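Local coordinates for peptide-binding protein (Photobacterium damsela subsp. piscicida, PDB 6SQX), which is a secreted NlpC/P60 endopeptidase, probably of the cysteine type (family C40), that cleaves the peptidoglycan of potentially competing bacteria, at residues 72-80 against 87-95. Sequence-based numbering, arbitrary orientation.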
loop_
_atom_site.group_PDB
_atom_site.type_symbol
_atom_site.label_atom_id
_atom_site.label_comp_id
_atom_site.label_asym_id
_atom_site.label_seq_id
_atom_site.Cartn_x
_atom_site.Cartn_y
_atom_site.Cartn_z
ATOM N N ALA A 72 17.001 -9.073 12.034
ATOM C CA ALA A 72 17.135 -8.488 10.713
ATOM C C ALA A 72 18.607 -8.238 10.376
ATOM O O ALA A 72 19.446 -8.021 11.264
ATOM C CB ALA A 72 16.382 -7.151 10.703
ATOM N N ASN A 73 18.914 -8.262 9.082
ATOM C CA ASN A 73 20.275 -8.007 8.626
ATOM C C ASN A 73 20.240 -7.285 7.286
ATOM O O ASN A 73 19.181 -7.149 6.657
ATOM C CB ASN A 73 21.135 -9.298 8.580
ATOM C CG ASN A 73 20.674 -10.270 7.509
ATOM O OD1 ASN A 73 20.638 -9.932 6.327
ATOM N ND2 ASN A 73 20.322 -11.494 7.919
ATOM N N GLN A 74 21.411 -6.817 6.841
ATOM C CA GLN A 74 21.476 -5.982 5.647
ATOM C C GLN A 74 21.461 -6.771 4.344
ATOM O O GLN A 74 21.386 -6.156 3.267
ATOM C CB GLN A 74 22.715 -5.086 5.661
ATOM C CG GLN A 74 22.704 -3.968 6.703
ATOM C CD GLN A 74 24.018 -3.261 6.718
ATOM O OE1 GLN A 74 25.070 -3.904 6.882
ATOM N NE2 GLN A 74 24.008 -1.953 6.505
ATOM N N ASN A 75 21.511 -8.112 4.400
ATOM C CA ASN A 75 21.644 -8.940 3.201
ATOM C C ASN A 75 20.339 -9.585 2.746
ATOM O O ASN A 75 20.217 -9.949 1.561
ATOM C CB ASN A 75 22.709 -10.020 3.435
ATOM C CG ASN A 75 24.037 -9.414 3.757
ATOM O OD1 ASN A 75 24.677 -8.812 2.892
ATOM N ND2 ASN A 75 24.467 -9.544 5.014
ATOM N N ASP A 76 19.401 -9.773 3.665
ATOM C CA ASP A 76 18.193 -10.555 3.445
ATOM C C ASP A 76 16.986 -9.638 3.583
ATOM O O ASP A 76 16.922 -8.827 4.514
ATOM C CB ASP A 76 18.063 -11.674 4.511
ATOM C CG ASP A 76 19.260 -12.647 4.524
ATOM O OD1 ASP A 76 19.920 -12.774 3.465
ATOM O OD2 ASP A 76 19.495 -13.265 5.583
ATOM N N PHE A 77 16.018 -9.804 2.682
ATOM C CA PHE A 77 14.788 -9.020 2.700
ATOM C C PHE A 77 13.583 -9.951 2.640
ATOM O O PHE A 77 13.524 -10.840 1.784
ATOM C CB PHE A 77 14.740 -8.014 1.529
ATOM C CG PHE A 77 13.367 -7.452 1.284
ATOM C CD1 PHE A 77 12.774 -6.574 2.203
ATOM C CD2 PHE A 77 12.657 -7.830 0.157
ATOM C CE1 PHE A 77 11.478 -6.057 1.981
ATOM C CE2 PHE A 77 11.354 -7.324 -0.057
ATOM C CZ PHE A 77 10.779 -6.452 0.871
ATOM N N TYR A 78 12.622 -9.741 3.535
ATOM C CA TYR A 78 11.399 -10.539 3.617
ATOM C C TYR A 78 10.196 -9.699 3.205
ATOM O O TYR A 78 9.960 -8.658 3.804
ATOM C CB TYR A 78 11.170 -10.989 5.063
ATOM C CG TYR A 78 12.209 -11.978 5.528
ATOM C CD1 TYR A 78 13.494 -11.553 5.906
ATOM C CD2 TYR A 78 11.920 -13.344 5.580
ATOM C CE1 TYR A 78 14.477 -12.487 6.312
ATOM C CE2 TYR A 78 12.877 -14.278 6.006
ATOM C CZ TYR A 78 14.151 -13.850 6.343
ATOM O OH TYR A 78 15.098 -14.772 6.753
ATOM N N TYR A 79 9.379 -10.186 2.266
ATOM C CA TYR A 79 8.077 -9.519 2.095
ATOM C C TYR A 79 7.203 -9.685 3.324
ATOM O O TYR A 79 6.346 -8.828 3.588
ATOM C CB TYR A 79 7.334 -10.069 0.864
ATOM C CG TYR A 79 8.026 -9.700 -0.402
ATOM C CD1 TYR A 79 7.972 -8.394 -0.895
ATOM C CD2 TYR A 79 8.758 -10.653 -1.123
ATOM C CE1 TYR A 79 8.645 -8.033 -2.052
ATOM C CE2 TYR A 79 9.419 -10.300 -2.312
ATOM C CZ TYR A 79 9.347 -8.980 -2.773
ATOM O OH TYR A 79 10.011 -8.588 -3.916
ATOM N N VAL A 80 7.350 -10.779 4.064
ATOM C CA VAL A 80 6.635 -11.017 5.313
ATOM C C VAL A 80 7.689 -11.383 6.355
ATOM O O VAL A 80 8.231 -12.507 6.315
ATOM C CB VAL A 80 5.586 -12.133 5.136
ATOM C CG1 VAL A 80 4.890 -12.463 6.483
ATOM C CG2 VAL A 80 4.570 -11.716 4.047
ATOM N N LYS A 87 11.606 -14.896 1.689
ATOM C CA LYS A 87 12.967 -14.401 1.877
ATOM C C LYS A 87 13.665 -14.228 0.540
ATOM O O LYS A 87 13.577 -15.095 -0.331
ATOM C CB LYS A 87 13.760 -15.431 2.676
ATOM C CG LYS A 87 15.183 -15.007 3.024
ATOM C CD LYS A 87 15.969 -16.198 3.599
ATOM C CE LYS A 87 17.373 -15.781 4.028
ATOM N NZ LYS A 87 18.213 -16.907 4.516
ATOM N N ASN A 88 14.411 -13.134 0.402
ATOM C CA ASN A 88 15.101 -12.774 -0.823
ATOM C C ASN A 88 16.501 -12.272 -0.506
ATOM O O ASN A 88 16.711 -11.600 0.505
ATOM C CB ASN A 88 14.354 -11.642 -1.552
ATOM C CG ASN A 88 12.985 -12.077 -2.045
ATOM O OD1 ASN A 88 12.830 -12.520 -3.188
ATOM N ND2 ASN A 88 11.980 -11.960 -1.178
ATOM N N ASN A 89 17.455 -12.550 -1.396
ATOM C CA ASN A 89 18.777 -11.932 -1.304
ATOM C C ASN A 89 18.761 -10.535 -1.934
ATOM O O ASN A 89 18.406 -10.381 -3.111
ATOM C CB ASN A 89 19.803 -12.837 -1.993
ATOM C CG ASN A 89 21.206 -12.293 -1.895
ATOM O OD1 ASN A 89 21.656 -11.554 -2.762
ATOM N ND2 ASN A 89 21.922 -12.679 -0.834
ATOM N N ILE A 90 19.144 -9.518 -1.143
ATOM C CA ILE A 90 19.004 -8.122 -1.579
ATOM C C ILE A 90 19.894 -7.833 -2.773
ATOM O O ILE A 90 19.453 -7.220 -3.755
ATOM C CB ILE A 90 19.260 -7.136 -0.422
ATOM C CG1 ILE A 90 18.156 -7.308 0.636
ATOM C CG2 ILE A 90 19.407 -5.672 -0.951
ATOM C CD1 ILE A 90 18.355 -6.549 1.940
ATOM N N LEU A 91 21.154 -8.307 -2.734
ATOM C CA LEU A 91 22.057 -8.018 -3.843
ATOM C C LEU A 91 21.549 -8.649 -5.141
ATOM O O LEU A 91 21.600 -8.022 -6.213
ATOM C CB LEU A 91 23.470 -8.495 -3.500
ATOM C CG LEU A 91 24.586 -8.231 -4.528
ATOM C CD1 LEU A 91 24.650 -6.721 -4.852
ATOM C CD2 LEU A 91 25.912 -8.753 -3.959
ATOM N N LYS A 92 21.005 -9.868 -5.057
ATOM C CA LYS A 92 20.409 -10.493 -6.245
ATOM C C LYS A 92 19.260 -9.643 -6.787
ATOM O O LYS A 92 19.165 -9.406 -7.999
ATOM C CB LYS A 92 19.928 -11.912 -5.922
ATOM C CG LYS A 92 19.199 -12.603 -7.070
ATOM C CD LYS A 92 18.581 -13.930 -6.617
ATOM C CE LYS A 92 18.108 -14.774 -7.798
ATOM N NZ LYS A 92 17.203 -14.053 -8.742
ATOM N N LEU A 93 18.364 -9.186 -5.898
ATOM C CA LEU A 93 17.240 -8.358 -6.350
ATOM C C LEU A 93 17.729 -7.078 -7.017
ATOM O O LEU A 93 17.141 -6.624 -8.004
ATOM C CB LEU A 93 16.296 -8.038 -5.184
ATOM C CG LEU A 93 15.389 -9.155 -4.642
ATOM C CD1 LEU A 93 14.470 -8.635 -3.503
ATOM C CD2 LEU A 93 14.535 -9.823 -5.722
ATOM N N GLU A 94 18.771 -6.456 -6.465
ATOM C CA GLU A 94 19.309 -5.244 -7.067
ATOM C C GLU A 94 19.859 -5.515 -8.451
ATOM O O GLU A 94 19.574 -4.778 -9.404
ATOM C CB GLU A 94 20.376 -4.633 -6.168
ATOM C CG GLU A 94 19.794 -4.113 -4.842
ATOM C CD GLU A 94 18.753 -3.030 -5.060
ATOM O OE1 GLU A 94 19.129 -1.974 -5.625
ATOM O OE2 GLU A 94 17.585 -3.262 -4.666
ATOM N N ASN A 95 20.644 -6.576 -8.582
ATOM C CA ASN A 95 21.185 -6.930 -9.897
ATOM C C ASN A 95 20.079 -7.298 -10.881
ATOM O O ASN A 95 20.146 -6.933 -12.063
ATOM C CB ASN A 95 22.206 -8.067 -9.777
ATOM C CG ASN A 95 23.536 -7.594 -9.218
ATOM O OD1 ASN A 95 24.099 -6.596 -9.675
ATOM N ND2 ASN A 95 24.049 -8.314 -8.236
HETATM O O HOH W 1 22.239 -9.317 -0.309
HETATM O O HOH W 2 20.485 -15.764 5.481
HETATM O O HOH W 3 20.198 -14.040 1.227
#
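Over one face of the Y78 ring lies the K87 side chain, with an off-centre CH-pi contact from K87 CG, 4.1 Å from the ring centroid. This pair sits on a short beta hairpin whose second strand, 87-89, runs straight into helix 90-102. On the other side of the hairpin, the amide of N88 stands almost perpendicular to the Y79 ring (84°), bringing N88 ND2 to 3.3 Å from Y79 CE2. Y79 N lies over one face of the F77 ring, toward the rim, and Y79 CE1 is at its edge, in plane; F77 CE2 in turn sits 3.4 Å above a face of the Y79 ring, near its rim. F77 CB packs on I90 CG1 (3.6 Å), while L93 CD1 approaches the ring obliquely; L207 of strand 206-211 touches all three side chains, joining hairpin and helix to the SH3-type sheet.

F77 and N88 form the antiparallel hydrogen-bonded pair, and beyond it I90 N donates to N75 O almost linearly (175°). The fully extended K87 chain, CG anti to its own N (chi1 -176°), passes Y78 OH and brings CE within 3.6 Å of D76 OD2. K87 NZ stops short of a salt bridge, and water 2 links it to D76 OD2. N73 ND2 meets the same oxygen from above the carboxylate plane, while N73 OD1 closes an Asx turn. N89 is the helix N-cap: its OD1 accepts from K92 N, and its ND2 donates to water 3, which lies 2.6 Å from D76 OD1.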